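Local coordinates for protein serine-pyruvate aminotransferase (AgxT) (PDB 3ZRP) that probably transfers amino groups from serine to pyruvate and from alanine to glyoxylate, using pyridoxal 5'-phosphate as cofactor, at residues N53-G61 / Y220-R231. Numbering follows the deposited sequence. Where two conformers were deposited one is given.
Sequences NYQPLIIPG and YLDLRNWLPVMR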
ATOM      1  N   ASN A  53      11.645  -1.903 -24.075  1.00 45.81           N
ATOM      2  CA  ASN A  53      11.970  -3.315 -23.863  1.00 47.31           C
ATOM      3  C   ASN A  53      11.889  -3.719 -22.391  1.00 41.90           C
ATOM      4  O   ASN A  53      11.737  -4.899 -22.065  1.00 41.06           O
ATOM      5  CB  ASN A  53      13.379  -3.609 -24.377  1.00 50.40           C
ATOM      6  CG  ASN A  53      13.396  -3.975 -25.840  1.00 61.39           C
ATOM      7  OD1 ASN A  53      13.177  -3.130 -26.716  1.00 56.15           O
ATOM      8  ND2 ASN A  53      13.664  -5.240 -26.115  1.00 67.20           N
ATOM      9  N   TYR A  54      12.028  -2.731 -21.516  1.00 37.89           N
ATOM     10  CA  TYR A  54      11.995  -2.958 -20.068  1.00 36.16           C
ATOM     11  C   TYR A  54      10.594  -2.688 -19.535  1.00 33.80           C
ATOM     12  O   TYR A  54       9.959  -1.708 -19.927  1.00 33.56           O
ATOM     13  CB  TYR A  54      13.040  -2.082 -19.389  1.00 33.10           C
ATOM     14  CG  TYR A  54      14.437  -2.646 -19.522  1.00 41.94           C
ATOM     15  CD1 TYR A  54      15.002  -2.882 -20.790  1.00 42.67           C
ATOM     16  CD2 TYR A  54      15.198  -2.947 -18.393  1.00 41.05           C
ATOM     17  CE1 TYR A  54      16.286  -3.416 -20.918  1.00 46.87           C
ATOM     18  CE2 TYR A  54      16.491  -3.473 -18.518  1.00 43.30           C
ATOM     19  CZ  TYR A  54      17.017  -3.703 -19.784  1.00 45.17           C
ATOM     20  OH  TYR A  54      18.286  -4.220 -19.908  1.00 50.45           O
ATOM     21  N   GLN A  55      10.118  -3.563 -18.653  1.00 31.58           N
ATOM     22  CA  GLN A  55       8.742  -3.514 -18.175  1.00 29.18           C
ATOM     23  C   GLN A  55       8.630  -2.831 -16.797  1.00 30.64           C
ATOM     24  O   GLN A  55       9.139  -3.355 -15.808  1.00 25.67           O
ATOM     25  CB  GLN A  55       8.156  -4.927 -18.094  1.00 32.45           C
ATOM     26  CG  GLN A  55       6.736  -4.996 -17.518  1.00 35.41           C
ATOM     27  CD  GLN A  55       5.719  -4.283 -18.392  1.00 36.83           C
ATOM     28  OE1 GLN A  55       5.406  -4.739 -19.478  1.00 43.72           O
ATOM     29  NE2 GLN A  55       5.185  -3.169 -17.904  1.00 36.34           N
ATOM     30  N   PRO A  56       7.960  -1.668 -16.737  1.00 29.26           N
ATOM     31  CA  PRO A  56       7.724  -1.041 -15.416  1.00 27.30           C
ATOM     32  C   PRO A  56       6.524  -1.668 -14.688  1.00 24.10           C
ATOM     33  O   PRO A  56       5.566  -2.116 -15.323  1.00 27.20           O
ATOM     34  CB  PRO A  56       7.429   0.414 -15.775  1.00 24.61           C
ATOM     35  CG  PRO A  56       6.771   0.292 -17.181  1.00 31.28           C
ATOM     36  CD  PRO A  56       7.526  -0.804 -17.851  1.00 27.41           C
ATOM     37  N   LEU A  57       6.575  -1.707 -13.347  1.00 26.23           N
ATOM     38  CA  LEU A  57       5.402  -2.065 -12.550  1.00 24.24           C
ATOM     39  C   LEU A  57       5.322  -1.131 -11.338  1.00 26.21           C
ATOM     40  O   LEU A  57       6.353  -0.758 -10.754  1.00 23.33           O
ATOM     41  CB  LEU A  57       5.449  -3.522 -12.048  1.00 27.17           C
ATOM     42  CG  LEU A  57       5.444  -4.680 -13.055  1.00 24.82           C
ATOM     43  CD1 LEU A  57       6.865  -5.153 -13.298  1.00 28.20           C
ATOM     44  CD2 LEU A  57       4.554  -5.848 -12.644  1.00 24.68           C
ATOM     45  N   ILE A  58       4.105  -0.745 -10.987  1.00 23.19           N
ATOM     46  CA  ILE A  58       3.861   0.079  -9.813  1.00 26.39           C
ATOM     47  C   ILE A  58       2.937  -0.735  -8.895  1.00 29.25           C
ATOM     48  O   ILE A  58       1.870  -1.173  -9.306  1.00 28.54           O
ATOM     49  CB  ILE A  58       3.279   1.439 -10.240  1.00 27.45           C
ATOM     50  CG1 ILE A  58       4.336   2.205 -11.059  1.00 25.18           C
ATOM     51  CG2 ILE A  58       2.769   2.246  -9.036  1.00 29.36           C
ATOM     52  CD1 ILE A  58       3.779   3.464 -11.780  1.00 28.22           C
ATOM     53  N   ILE A  59       3.370  -0.990  -7.663  1.00 22.72           N
ATOM     54  CA  ILE A  59       2.598  -1.888  -6.776  1.00 22.42           C
ATOM     55  C   ILE A  59       2.345  -1.165  -5.470  1.00 22.95           C
ATOM     56  O   ILE A  59       3.025  -0.185  -5.187  1.00 22.81           O
ATOM     57  CB  ILE A  59       3.319  -3.252  -6.535  1.00 19.98           C
ATOM     58  CG1 ILE A  59       4.679  -3.050  -5.835  1.00 19.58           C
ATOM     59  CG2 ILE A  59       3.566  -4.007  -7.904  1.00 23.02           C
ATOM     60  CD1 ILE A  59       5.338  -4.369  -5.309  1.00 22.78           C
ATOM     61  N   PRO A  60       1.339  -1.627  -4.684  1.00 20.17           N
ATOM     62  CA  PRO A  60       1.177  -0.978  -3.373  1.00 22.71           C
ATOM     63  C   PRO A  60       2.314  -1.254  -2.406  1.00 20.24           C
ATOM     64  O   PRO A  60       2.975  -2.294  -2.479  1.00 18.88           O
ATOM     65  CB  PRO A  60      -0.139  -1.578  -2.831  1.00 21.44           C
ATOM     66  CG  PRO A  60      -0.817  -2.191  -4.058  1.00 23.23           C
ATOM     67  CD  PRO A  60       0.333  -2.672  -4.898  1.00 19.54           C
ATOM     68  N   GLY A  61       2.478  -0.321  -1.473  1.00 21.92           N
ATOM     69  CA  GLY A  61       3.358  -0.463  -0.342  1.00 21.62           C
ATOM     70  C   GLY A  61       4.457   0.563  -0.363  1.00 21.66           C
ATOM     71  O   GLY A  61       4.256   1.748  -0.026  1.00 23.22           O
ATOM     72  N   TYR A 220      -0.320 -11.352  -2.921  1.00 19.56           N
ATOM     73  CA  TYR A 220      -0.276  -9.902  -3.127  1.00 21.19           C
ATOM     74  C   TYR A 220       0.995  -9.377  -3.801  1.00 22.21           C
ATOM     75  O   TYR A 220       0.921  -8.407  -4.574  1.00 21.87           O
ATOM     76  CB  TYR A 220      -0.431  -9.162  -1.794  1.00 20.59           C
ATOM     77  CG  TYR A 220      -1.034  -7.781  -1.919  1.00 19.09           C
ATOM     78  CD1 TYR A 220      -2.346  -7.605  -2.330  1.00 18.63           C
ATOM     79  CD2 TYR A 220      -0.288  -6.649  -1.558  1.00 20.12           C
ATOM     80  CE1 TYR A 220      -2.914  -6.303  -2.416  1.00 18.37           C
ATOM     81  CE2 TYR A 220      -0.840  -5.365  -1.628  1.00 20.35           C
ATOM     82  CZ  TYR A 220      -2.146  -5.211  -2.058  1.00 20.84           C
ATOM     83  OH  TYR A 220      -2.657  -3.941  -2.117  1.00 22.40           O
ATOM     84  N   LEU A 221       2.129 -10.004  -3.515  1.00 22.38           N
ATOM     85  CA  LEU A 221       3.424  -9.520  -4.012  1.00 22.28           C
ATOM     86  C   LEU A 221       3.991 -10.343  -5.145  1.00 23.48           C
ATOM     87  O   LEU A 221       5.164 -10.182  -5.495  1.00 23.18           O
ATOM     88  CB  LEU A 221       4.473  -9.389  -2.896  1.00 20.10           C
ATOM     89  CG  LEU A 221       4.053  -8.465  -1.740  1.00 22.75           C
ATOM     90  CD1 LEU A 221       5.138  -8.398  -0.655  1.00 25.54           C
ATOM     91  CD2 LEU A 221       3.690  -7.074  -2.207  1.00 21.53           C
ATOM     92  N   ASP A 222       3.183 -11.233  -5.711  1.00 23.16           N
ATOM     93  CA  ASP A 222       3.613 -11.902  -6.945  1.00 22.60           C
ATOM     94  C   ASP A 222       3.399 -10.915  -8.088  1.00 22.90           C
ATOM     95  O   ASP A 222       2.260 -10.497  -8.351  1.00 24.69           O
ATOM     96  CB  ASP A 222       2.838 -13.208  -7.149  1.00 24.24           C
ATOM     97  CG  ASP A 222       3.243 -13.961  -8.424  1.00 29.13           C
ATOM     98  OD1 ASP A 222       4.074 -13.461  -9.221  1.00 24.85           O
ATOM     99  OD2 ASP A 222       2.690 -15.060  -8.626  1.00 29.38           O
ATOM    100  N   LEU A 223       4.506 -10.499  -8.714  1.00 23.23           N
ATOM    101  CA  LEU A 223       4.493  -9.563  -9.818  1.00 26.71           C
ATOM    102  C   LEU A 223       3.646 -10.052 -11.014  1.00 27.75           C
ATOM    103  O   LEU A 223       3.105  -9.221 -11.754  1.00 23.29           O
ATOM    104  CB  LEU A 223       5.922  -9.211 -10.263  1.00 26.04           C
ATOM    105  CG  LEU A 223       6.776  -8.443  -9.233  1.00 24.74           C
ATOM    106  CD1 LEU A 223       8.231  -8.316  -9.725  1.00 24.39           C
ATOM    107  CD2 LEU A 223       6.133  -7.057  -8.903  1.00 24.85           C
ATOM    108  N   ARG A 224       3.479 -11.373 -11.141  1.00 24.79           N
ATOM    109  CA  ARG A 224       2.537 -11.939 -12.128  1.00 26.72           C
ATOM    110  C   ARG A 224       1.108 -11.420 -11.983  1.00 28.47           C
ATOM    111  O   ARG A 224       0.400 -11.272 -12.969  1.00 24.26           O
ATOM    112  CB  ARG A 224       2.546 -13.473 -12.116  1.00 26.57           C
ATOM    113  CG  ARG A 224       3.873 -14.084 -12.492  1.00 26.15           C
ATOM    114  CD  ARG A 224       3.937 -15.575 -12.156  1.00 28.38           C
ATOM    115  NE  ARG A 224       5.283 -16.082 -12.413  1.00 26.47           N
ATOM    116  CZ  ARG A 224       6.343 -15.820 -11.662  1.00 28.77           C
ATOM    117  NH1 ARG A 224       6.228 -15.067 -10.556  1.00 26.64           N
ATOM    118  NH2 ARG A 224       7.518 -16.321 -11.996  1.00 25.83           N
ATOM    119  N   ASN A 225       0.662 -11.166 -10.750  1.00 23.69           N
ATOM    120  CA  ASN A 225      -0.681 -10.687 -10.535  1.00 24.83           C
ATOM    121  C   ASN A 225      -0.879  -9.220 -10.910  1.00 24.83           C
ATOM    122  O   ASN A 225      -1.992  -8.816 -11.243  1.00 25.05           O
ATOM    123  CB  ASN A 225      -1.114 -10.964  -9.075  1.00 24.77           C
ATOM    124  CG  ASN A 225      -1.300 -12.429  -8.817  1.00 28.62           C
ATOM    125  OD1 ASN A 225      -1.754 -13.156  -9.693  1.00 29.26           O
ATOM    126  ND2 ASN A 225      -0.944 -12.885  -7.623  1.00 24.70           N
ATOM    127  N   TRP A 226       0.189  -8.424 -10.875  1.00 23.08           N
ATOM    128  CA  TRP A 226       0.082  -6.997 -11.189  1.00 23.52           C
ATOM    129  C   TRP A 226       0.347  -6.724 -12.672  1.00 25.75           C
ATOM    130  O   TRP A 226      -0.100  -5.705 -13.191  1.00 28.03           O
ATOM    131  CB  TRP A 226       1.056  -6.163 -10.368  1.00 24.03           C
ATOM    132  CG  TRP A 226       0.643  -6.162  -8.949  1.00 21.39           C
ATOM    133  CD1 TRP A 226       1.177  -6.948  -7.958  1.00 24.81           C
ATOM    134  CD2 TRP A 226      -0.463  -5.454  -8.355  1.00 21.56           C
ATOM    135  NE1 TRP A 226       0.497  -6.726  -6.788  1.00 19.95           N
ATOM    136  CE2 TRP A 226      -0.496  -5.810  -6.994  1.00 20.40           C
ATOM    137  CE3 TRP A 226      -1.396  -4.526  -8.832  1.00 23.34           C
ATOM    138  CZ2 TRP A 226      -1.447  -5.279  -6.081  1.00 20.89           C
ATOM    139  CZ3 TRP A 226      -2.337  -3.995  -7.952  1.00 26.04           C
ATOM    140  CH2 TRP A 226      -2.353  -4.373  -6.571  1.00 22.15           C
ATOM    141  N   LEU A 227       1.065  -7.633 -13.319  1.00 25.60           N
ATOM    142  CA  LEU A 227       1.456  -7.464 -14.737  1.00 30.12           C
ATOM    143  C   LEU A 227       0.286  -7.158 -15.698  1.00 31.65           C
ATOM    144  O   LEU A 227       0.416  -6.252 -16.528  1.00 29.22           O
ATOM    145  CB  LEU A 227       2.253  -8.669 -15.249  1.00 29.48           C
ATOM    146  CG  LEU A 227       3.705  -8.565 -15.691  1.00 38.26           C
ATOM    147  CD1 LEU A 227       4.142  -9.897 -16.332  1.00 40.16           C
ATOM    148  CD2 LEU A 227       3.899  -7.419 -16.668  1.00 39.51           C
ATOM    149  N   PRO A 228      -0.847  -7.888 -15.591  1.00 31.81           N
ATOM    150  CA  PRO A 228      -1.986  -7.574 -16.459  1.00 31.69           C
ATOM    151  C   PRO A 228      -2.509  -6.152 -16.242  1.00 34.62           C
ATOM    152  O   PRO A 228      -2.944  -5.505 -17.199  1.00 29.44           O
ATOM    153  CB  PRO A 228      -3.050  -8.613 -16.051  1.00 31.63           C
ATOM    154  CG  PRO A 228      -2.285  -9.740 -15.454  1.00 30.79           C
ATOM    155  CD  PRO A 228      -1.115  -9.087 -14.769  1.00 29.25           C
ATOM    156  N   VAL A 229      -2.454  -5.650 -15.008  1.00 30.60           N
ATOM    157  CA  VAL A 229      -2.863  -4.268 -14.745  1.00 29.48           C
ATOM    158  C   VAL A 229      -1.928  -3.266 -15.423  1.00 30.73           C
ATOM    159  O   VAL A 229      -2.403  -2.273 -15.992  1.00 33.10           O
ATOM    160  CB  VAL A 229      -3.015  -3.962 -13.207  1.00 26.92           C
ATOM    161  CG1 VAL A 229      -3.555  -2.550 -12.978  1.00 23.87           C
ATOM    162  CG2 VAL A 229      -3.934  -4.981 -12.557  1.00 27.60           C
ATOM    163  N   MET A 230      -0.622  -3.546 -15.407  1.00 30.02           N
ATOM    164  CA  MET A 230       0.400  -2.641 -15.985  1.00 29.86           C
ATOM    165  C   MET A 230       0.384  -2.635 -17.512  1.00 31.39           C
ATOM    166  O   MET A 230       0.382  -1.560 -18.130  1.00 33.35           O
ATOM    167  CB  MET A 230       1.812  -2.983 -15.478  1.00 27.49           C
ATOM    168  CG  MET A 230       1.910  -3.058 -13.931  1.00 26.74           C
ATOM    169  SD  MET A 230       1.480  -1.510 -13.097  1.00 26.16           S
ATOM    170  CE  MET A 230       0.333  -2.107 -11.844  1.00 24.99           C
ATOM    171  N   ARG A 231       0.390  -3.833 -18.094  1.00 33.63           N
ATOM    172  CA  ARG A 231       0.226  -4.002 -19.541  0.60 32.45           C
ATOM    173  C   ARG A 231      -1.084  -3.390 -20.012  1.00 33.70           C
ATOM    174  O   ARG A 231      -1.115  -2.642 -21.006  1.00 41.09           O
ATOM    175  CB  ARG A 231       0.301  -5.485 -19.907  0.60 35.05           C
ATOM    176  CG  ARG A 231       1.723  -6.008 -19.977  0.60 34.54           C
ATOM    177  CD  ARG A 231       1.752  -7.515 -19.927  0.60 35.49           C
ATOM    178  NE  ARG A 231       3.087  -8.019 -20.233  0.60 28.31           N
ATOM    179  CZ  ARG A 231       3.480  -9.272 -20.049  0.60 29.21           C
ATOM    180  NH1 ARG A 231       2.644 -10.172 -19.543  0.60 27.58           N
ATOM    181  NH2 ARG A 231       4.722  -9.618 -20.354  0.60 30.26           N
TER
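Leu-57 and Met-230 bring strand 55-60 and helix 223-231 together, their CA atoms 6.1 Å apart; the axes of strand and helix cross at 111° and approach to 8.3 Å. Met-230 folds back at chi2 (-60°), which carries its sulfur to the strand backbone: Ile-58 N gives SD a weak but nearly straight hydrogen bond of 3.5 Å. Met-230 CG packs crosswise on Leu-57, whose CD2 enters between Leu-223, Trp-226 and Leu-227. Farther along, the Trp-226 indole lays one face over Ile-59 CG2 and Pro-60 CD, the latter 3.8 Å from the six-membered ring centroid, a pair of CH-pi contacts. In the ring plane, NE1 donates to Tyr-220 O (2.8 Å), fixing the indole's rotation. A leucine in place of Trp-226 would probably open a gap over Ile-59 and Pro-60 and leave Tyr-220 O without this donor. Gln-55 rests CG on Leu-227 CD2 while its NE2 donates a hydrogen bond to Pro-56 O (2.8 Å). Strand 55-60, at the edge of the seven-stranded sheet of this class-V aminotransferase, pairs with strand 197-202; helix 31-48 packs on Pro-56 and Ile-58, and Gly-61 of the second subunit on Pro-60 and Tyr-220, whose side chain lies about 5 Å from a bound pyridoxal phosphate.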